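Local atomic coordinates of KLLA0F20702p (Kluyveromyces lactis, PDB entry 5Y5A), a protein that is the Est1 telomerase subunit of a yeast, and probably helps to bring telomerase to telomeres by binding the telomere protein Cdc13. Residues 454-457 against 458-462; 513-517 against 518-522; 404-407 against 408-412. All blocks are in the same frame, centred on the assembly; numbering follows the deposited sequence.

Interaction 1. Residues 454-457 against 458-462; sequences VNLT and NELLS
V454 and N458 lie one helical turn apart with side chains side by side and pointing the same way, V454 CG1 resting 3.7 Å from N458 ND2. Beneath them the backbone pairs up in regular steps: N458 N gives its hydrogen to V454 O at 2.8 Å, E459 N to N455 O at 3.1 Å, L460 N to L456 O at 2.9 Å and L461 N to T457 O at 2.8 Å.

Several side-chain polar atoms have partners of their own. N455 OD1 bonds Q451 NE2. T457 OG1 turns back to M453 O and also meets N541 ND2, while T457 CG2, anti to the backbone N, runs beside L461 CD1. N458 OD1 accepts from the backbone N of Y561 in strand 560-563; an alanine here would probably leave that amide without its acceptor. N458 O takes two hydrogens, from S462 OG at 2.9 Å and from S462 N at 3.2 Å, arriving from opposite faces of its plane.

The T457 and S462 hydroxyls thus add bonds to carbonyls one turn back, while the four i to i+4 backbone bonds across the contact are those of a regular alpha-helix, here the last turns of helix 447-462.

Interaction 2. Residues 513-517 against 518-522; sequences PDRLV and GKSKN
K519 and D514 meet where helix 512-515 stops: K519 N donates to D514 O at 2.7 Å, from above the carbonyl plane. V517 N approaches the same oxygen from the opposite face, so two amides share it. With G518 N bonded to R515 O at 3.3 Å and G518 at a positive phi of 80°, this is a Schellman motif with glycine in the C-prime place. A CB on G518 would run into V517 O.

The K519 side chain leaves this turn step by step. K519 CB sits 3.6 Å from D514 O and 4.0 Å from D514 CB. K519 CG, anti to the carbonyl carbon (chi1 -71°), passes V517 O at 4.0 Å, and K519 CD comes alongside V517 CG2 at a loose 4.5 Å. Beyond CG the chain is extended, and CE carries NZ to a salt bridge with D154. D514 OD1 is 6.0 Å from K519 NZ and not in contact with it; the aspartate instead bonds S153 through OD2.

R515 NH1 comes within 3.8 Å of S520 CB, while its NH1 and NE are held by D479 O and D510 O. L516 packs on an aromatic side chain of the bound peptide, presumably from Cdc13. Backbone amides thus end the helix, whereas neighbouring acidic and basic side chains both turn to residues 153-154, tying this turn to a loop far away in sequence.

Interaction 3. Residues 404-407 against 408-412; sequences HLID and KVIMK
I406 is the hub of the apolar centre, meeting I410 and M411 with different branches: I406 CG1 lies 4.3 Å from I410 CD1, and I406 CG2 lies 4.2 Å from M411 CG. Beside it, L405 CD2 touches V409 CG2 at 4.3 Å. These contacts accompany a pi-type turn at 408-410, near the end of helix 385-410, where the bonding widens from four residues to five. I410 N donates to L405 O at 3.0 Å, and M411 N to I406 O at the same length; V409 N makes a weak bond to L405 O, which therefore serves both patterns. The apolar side chains also face other helices, L405 and I406 packing on M429 of helix 421-433 and V409 on Y354 of helix 339-379.

Outward, the mixture becomes polar. A chi1 of -172° swings the H404 ring toward K408, whose side chain it crosses at about a right angle: K408 CB stands over one face, and K408 CG approaches H404 CE1 to 3.7 Å. The ring is further anchored by NE2 bonding F347 O. D407 OD1 pairs with S452 OG of helix 447-462, and the opposite charges of D407 and K408 stay separate, D407 OD2 being 5.8 Å from K408 NZ. At the other end of the turn, M411 CG presses to 3.1 Å from I406 O, the same oxygen that accepts M411 N.

Followed from the N terminus, the chain reaches interaction 3 first, then interaction 1, then interaction 2; they run in series, none nesting or crossing, and each closes just one or two turns of backbone. Interactions 3 and 1 nevertheless meet in space, their centres about 12 Å apart. M411 joins them, laying M411 SD 3.6 Å from L456 CA and CE against N455 and E459, while I410 touches L456. The end of helix 385-410 is thereby tied to helix 447-462, both belonging to the Est1 DNA/RNA binding domain. Interaction 2 stands apart, its centre about 30 Å from that of interaction 1, and joins the end of helix 512-515 and the turn after it to residues 152-154, with L516 against the bound peptide.

Interaction 1. Residues 454-457 against 458-462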
loop_
_atom_site.group_PDB
_atom_site.type_symbol
_atom_site.label_atom_id
_atom_site.label_comp_id
_atom_site.label_asym_id
_atom_site.label_seq_id
_atom_site.Cartn_x
_atom_site.Cartn_y
_atom_site.Cartn_z
ATOM N N VAL A 454 -7.172 -24.328 -14.238
ATOM C CA VAL A 454 -7.529 -25.086 -15.437
ATOM C C VAL A 454 -8.855 -24.598 -16.033
ATOM O O VAL A 454 -8.956 -24.365 -17.245
ATOM C CB VAL A 454 -7.618 -26.597 -15.122
ATOM C CG1 VAL A 454 -8.439 -27.330 -16.185
ATOM C CG2 VAL A 454 -6.210 -27.191 -14.975
ATOM N N ASN A 455 -9.865 -24.432 -15.179
ATOM C CA ASN A 455 -11.177 -23.933 -15.614
ATOM C C ASN A 455 -11.078 -22.531 -16.196
ATOM O O ASN A 455 -11.661 -22.243 -17.237
ATOM C CB ASN A 455 -12.178 -23.921 -14.455
ATOM C CG ASN A 455 -12.533 -25.305 -13.981
ATOM O OD1 ASN A 455 -12.338 -26.284 -14.699
ATOM N ND2 ASN A 455 -13.059 -25.401 -12.765
ATOM N N LEU A 456 -10.323 -21.668 -15.518
ATOM C CA LEU A 456 -10.146 -20.294 -15.967
ATOM C C LEU A 456 -9.368 -20.261 -17.275
ATOM O O LEU A 456 -9.761 -19.588 -18.224
ATOM C CB LEU A 456 -9.422 -19.454 -14.899
ATOM C CG LEU A 456 -9.310 -17.980 -15.276
ATOM C CD1 LEU A 456 -10.715 -17.401 -15.478
ATOM C CD2 LEU A 456 -8.538 -17.188 -14.229
ATOM N N THR A 457 -8.266 -21.003 -17.322
ATOM C CA THR A 457 -7.430 -21.030 -18.512
ATOM C C THR A 457 -8.232 -21.556 -19.700
ATOM O O THR A 457 -8.148 -20.997 -20.795
ATOM C CB THR A 457 -6.158 -21.879 -18.289
ATOM O OG1 THR A 457 -5.517 -21.459 -17.077
ATOM C CG2 THR A 457 -5.177 -21.710 -19.442
ATOM N N ASN A 458 -9.032 -22.603 -19.483
ATOM C CA ASN A 458 -9.864 -23.154 -20.560
ATOM C C ASN A 458 -10.891 -22.148 -21.081
ATOM O O ASN A 458 -11.161 -22.107 -22.285
ATOM C CB ASN A 458 -10.586 -24.438 -20.108
ATOM C CG ASN A 458 -9.663 -25.664 -20.099
ATOM O OD1 ASN A 458 -8.590 -25.644 -20.688
ATOM N ND2 ASN A 458 -10.093 -26.734 -19.434
ATOM N N GLU A 459 -11.468 -21.341 -20.188
ATOM C CA GLU A 459 -12.402 -20.292 -20.627
ATOM C C GLU A 459 -11.651 -19.227 -21.422
ATOM O O GLU A 459 -12.148 -18.710 -22.413
ATOM C CB GLU A 459 -13.119 -19.638 -19.439
ATOM C CG GLU A 459 -14.028 -20.565 -18.647
ATOM C CD GLU A 459 -15.170 -21.106 -19.480
ATOM O OE1 GLU A 459 -15.555 -22.277 -19.276
ATOM O OE2 GLU A 459 -15.682 -20.363 -20.343
ATOM N N LEU A 460 -10.445 -18.899 -20.976
ATOM C CA LEU A 460 -9.648 -17.903 -21.673
ATOM C C LEU A 460 -9.269 -18.394 -23.067
ATOM O O LEU A 460 -9.398 -17.658 -24.043
ATOM C CB LEU A 460 -8.406 -17.547 -20.852
ATOM C CG LEU A 460 -8.772 -16.872 -19.526
ATOM C CD1 LEU A 460 -7.550 -16.479 -18.729
ATOM C CD2 LEU A 460 -9.662 -15.669 -19.786
ATOM N N LEU A 461 -8.831 -19.647 -23.162
ATOM C CA LEU A 461 -8.483 -20.232 -24.455
ATOM C C LEU A 461 -9.667 -20.237 -25.423
ATOM O O LEU A 461 -9.485 -20.150 -26.639
ATOM C CB LEU A 461 -7.947 -21.656 -24.267
ATOM C CG LEU A 461 -6.564 -21.759 -23.612
ATOM C CD1 LEU A 461 -6.349 -23.134 -23.005
ATOM C CD2 LEU A 461 -5.486 -21.447 -24.638
ATOM N N SER A 462 -10.882 -20.325 -24.890
ATOM C CA SER A 462 -12.077 -20.330 -25.737
ATOM C C SER A 462 -12.474 -18.921 -26.181
ATOM O O SER A 462 -13.300 -18.758 -27.077
ATOM C CB SER A 462 -13.248 -20.988 -25.008
ATOM O OG SER A 462 -12.914 -22.293 -24.571
#

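Interaction 2. Residues 513-517 against 518-522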
loop_
_atom_site.group_PDB
_atom_site.type_symbol
_atom_site.label_atom_id
_atom_site.label_comp_id
_atom_site.label_asym_id
_atom_site.label_seq_id
_atom_site.Cartn_x
_atom_site.Cartn_y
_atom_site.Cartn_z
ATOM N N PRO A 513 8.736 7.623 -17.408
ATOM C CA PRO A 513 8.006 7.873 -16.159
ATOM C C PRO A 513 6.496 7.882 -16.336
ATOM O O PRO A 513 5.788 7.310 -15.514
ATOM C CB PRO A 513 8.503 9.257 -15.736
ATOM C CG PRO A 513 9.881 9.330 -16.303
ATOM C CD PRO A 513 9.777 8.648 -17.633
ATOM N N ASP A 514 6.009 8.512 -17.397
ATOM C CA ASP A 514 4.576 8.529 -17.662
ATOM C C ASP A 514 4.062 7.127 -17.993
ATOM O O ASP A 514 2.960 6.759 -17.580
ATOM C CB ASP A 514 4.242 9.509 -18.791
ATOM C CG ASP A 514 4.133 10.946 -18.300
ATOM O OD1 ASP A 514 4.064 11.158 -17.070
ATOM O OD2 ASP A 514 4.102 11.867 -19.143
ATOM N N ARG A 515 4.861 6.346 -18.723
ATOM C CA ARG A 515 4.482 4.974 -19.074
ATOM C C ARG A 515 4.243 4.129 -17.847
ATOM O O ARG A 515 3.342 3.287 -17.826
ATOM C CB ARG A 515 5.559 4.290 -19.918
ATOM C CG ARG A 515 5.781 4.910 -21.252
ATOM C CD ARG A 515 6.656 4.027 -22.113
ATOM N NE ARG A 515 6.812 4.622 -23.428
ATOM C CZ ARG A 515 5.888 4.559 -24.376
ATOM N NH1 ARG A 515 4.748 3.921 -24.145
ATOM N NH2 ARG A 515 6.107 5.129 -25.555
ATOM N N LEU A 516 5.072 4.353 -16.833
ATOM C CA LEU A 516 5.029 3.547 -15.620
ATOM C C LEU A 516 3.973 4.063 -14.637
ATOM O O LEU A 516 3.851 3.549 -13.534
ATOM C CB LEU A 516 6.411 3.506 -14.959
ATOM C CG LEU A 516 7.539 2.914 -15.827
ATOM C CD1 LEU A 516 8.862 2.831 -15.071
ATOM C CD2 LEU A 516 7.153 1.548 -16.370
ATOM N N VAL A 517 3.215 5.079 -15.041
ATOM C CA VAL A 517 2.028 5.483 -14.284
ATOM C C VAL A 517 0.802 5.512 -15.190
ATOM O O VAL A 517 -0.127 6.276 -14.960
ATOM C CB VAL A 517 2.187 6.869 -13.607
ATOM C CG1 VAL A 517 3.169 6.790 -12.440
ATOM C CG2 VAL A 517 2.596 7.939 -14.618
ATOM N N GLY A 518 0.819 4.676 -16.225
ATOM C CA GLY A 518 -0.332 4.473 -17.086
ATOM C C GLY A 518 -0.576 5.517 -18.161
ATOM O O GLY A 518 -1.567 5.431 -18.886
ATOM N N LYS A 519 0.315 6.497 -18.280
ATOM C CA LYS A 519 0.116 7.580 -19.238
ATOM C C LYS A 519 1.028 7.466 -20.457
ATOM O O LYS A 519 2.247 7.373 -20.331
ATOM C CB LYS A 519 0.312 8.933 -18.546
ATOM C CG LYS A 519 -0.817 9.256 -17.578
ATOM C CD LYS A 519 -0.525 10.436 -16.668
ATOM C CE LYS A 519 -1.657 10.594 -15.654
ATOM N NZ LYS A 519 -1.354 11.536 -14.541
ATOM N N SER A 520 0.421 7.467 -21.640
ATOM C CA SER A 520 1.175 7.404 -22.887
ATOM C C SER A 520 0.315 7.838 -24.068
ATOM O O SER A 520 -0.903 7.964 -23.952
ATOM C CB SER A 520 1.714 5.989 -23.129
ATOM O OG SER A 520 0.738 5.170 -23.751
ATOM N N LYS A 521 0.964 8.063 -25.205
ATOM C CA LYS A 521 0.262 8.406 -26.435
ATOM C C LYS A 521 -0.525 7.202 -26.937
ATOM O O LYS A 521 -1.603 7.340 -27.516
ATOM C CB LYS A 521 1.248 8.873 -27.503
ATOM C CG LYS A 521 2.269 9.888 -27.011
ATOM C CD LYS A 521 3.199 10.325 -28.139
ATOM C CE LYS A 521 4.245 11.313 -27.646
ATOM N NZ LYS A 521 5.123 11.806 -28.746
ATOM N N ASN A 522 0.032 6.018 -26.711
ATOM C CA ASN A 522 -0.646 4.781 -27.057
ATOM C C ASN A 522 -1.410 4.222 -25.869
ATOM O O ASN A 522 -0.936 3.317 -25.188
ATOM C CB ASN A 522 0.352 3.741 -27.567
ATOM C CG ASN A 522 -0.284 2.376 -27.777
ATOM O OD1 ASN A 522 -0.013 1.428 -27.034
ATOM N ND2 ASN A 522 -1.137 2.271 -28.790
#

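Interaction 3. Residues 404-407 against 408-412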
loop_
_atom_site.group_PDB
_atom_site.type_symbol
_atom_site.label_atom_id
_atom_site.label_comp_id
_atom_site.label_asym_id
_atom_site.label_seq_id
_atom_site.Cartn_x
_atom_site.Cartn_y
_atom_site.Cartn_z
ATOM N N HIS A 404 -11.944 -19.593 -4.147
ATOM C CA HIS A 404 -13.258 -18.971 -3.997
ATOM C C HIS A 404 -13.382 -17.776 -4.954
ATOM O O HIS A 404 -14.371 -17.655 -5.678
ATOM C CB HIS A 404 -13.492 -18.532 -2.550
ATOM C CG HIS A 404 -14.884 -18.062 -2.283
ATOM N ND1 HIS A 404 -15.972 -18.908 -2.298
ATOM C CD2 HIS A 404 -15.370 -16.831 -1.995
ATOM C CE1 HIS A 404 -17.068 -18.220 -2.031
ATOM N NE2 HIS A 404 -16.728 -16.957 -1.840
ATOM N N LEU A 405 -12.367 -16.914 -4.964
ATOM C CA LEU A 405 -12.301 -15.800 -5.912
ATOM C C LEU A 405 -12.415 -16.266 -7.353
ATOM O O LEU A 405 -13.158 -15.700 -8.134
ATOM C CB LEU A 405 -10.994 -15.030 -5.761
ATOM C CG LEU A 405 -10.929 -13.942 -4.699
ATOM C CD1 LEU A 405 -9.685 -13.094 -4.908
ATOM C CD2 LEU A 405 -12.193 -13.105 -4.758
ATOM N N ILE A 406 -11.636 -17.279 -7.707
ATOM C CA ILE A 406 -11.643 -17.791 -9.067
ATOM C C ILE A 406 -12.992 -18.425 -9.414
ATOM O O ILE A 406 -13.623 -18.055 -10.401
ATOM C CB ILE A 406 -10.522 -18.821 -9.274
ATOM C CG1 ILE A 406 -9.164 -18.139 -9.107
ATOM C CG2 ILE A 406 -10.658 -19.475 -10.655
ATOM C CD1 ILE A 406 -8.023 -19.080 -8.823
ATOM N N ASP A 407 -13.440 -19.366 -8.588
ATOM C CA ASP A 407 -14.654 -20.115 -8.888
ATOM C C ASP A 407 -15.900 -19.233 -8.893
ATOM O O ASP A 407 -16.727 -19.355 -9.783
ATOM C CB ASP A 407 -14.851 -21.267 -7.893
ATOM C CG ASP A 407 -13.744 -22.317 -7.976
ATOM O OD1 ASP A 407 -12.891 -22.232 -8.885
ATOM O OD2 ASP A 407 -13.722 -23.231 -7.127
ATOM N N LYS A 408 -16.051 -18.340 -7.916
ATOM C CA LYS A 408 -17.332 -17.638 -7.797
ATOM C C LYS A 408 -17.315 -16.238 -8.396
ATOM O O LYS A 408 -18.374 -15.633 -8.574
ATOM C CB LYS A 408 -17.780 -17.558 -6.329
ATOM C CG LYS A 408 -17.733 -18.875 -5.563
ATOM C CD LYS A 408 -18.668 -19.913 -6.145
ATOM C CE LYS A 408 -18.571 -21.211 -5.363
ATOM N NZ LYS A 408 -19.304 -22.310 -6.037
ATOM N N VAL A 409 -16.136 -15.709 -8.714
ATOM C CA VAL A 409 -16.098 -14.328 -9.198
ATOM C C VAL A 409 -15.467 -14.198 -10.585
ATOM O O VAL A 409 -16.150 -13.839 -11.541
ATOM C CB VAL A 409 -15.352 -13.391 -8.207
ATOM C CG1 VAL A 409 -15.437 -11.957 -8.684
ATOM C CG2 VAL A 409 -15.942 -13.509 -6.807
ATOM N N ILE A 410 -14.176 -14.487 -10.694
ATOM C CA ILE A 410 -13.463 -14.299 -11.953
ATOM C C ILE A 410 -14.064 -15.169 -13.061
ATOM O O ILE A 410 -14.193 -14.717 -14.198
ATOM C CB ILE A 410 -11.953 -14.602 -11.803
ATOM C CG1 ILE A 410 -11.349 -13.773 -10.659
ATOM C CG2 ILE A 410 -11.222 -14.306 -13.098
ATOM C CD1 ILE A 410 -9.865 -14.077 -10.369
ATOM N N MET A 411 -14.466 -16.396 -12.728
ATOM C CA MET A 411 -15.091 -17.281 -13.715
ATOM C C MET A 411 -16.397 -16.705 -14.250
ATOM O O MET A 411 -16.790 -17.001 -15.383
ATOM C CB MET A 411 -15.350 -18.674 -13.123
ATOM C CG MET A 411 -14.124 -19.578 -13.070
ATOM S SD MET A 411 -13.531 -20.064 -14.695
ATOM C CE MET A 411 -14.741 -21.313 -15.127
ATOM N N LYS A 412 -17.065 -15.885 -13.444
ATOM C CA LYS A 412 -18.317 -15.263 -13.880
ATOM C C LYS A 412 -18.074 -13.918 -14.563
ATOM O O LYS A 412 -19.013 -13.294 -15.047
ATOM C CB LYS A 412 -19.283 -15.067 -12.702
ATOM C CG LYS A 412 -19.573 -16.325 -11.889
ATOM C CD LYS A 412 -20.833 -16.159 -11.031
ATOM C CE LYS A 412 -20.970 -17.294 -10.016
ATOM N NZ LYS A 412 -22.228 -17.196 -9.216
#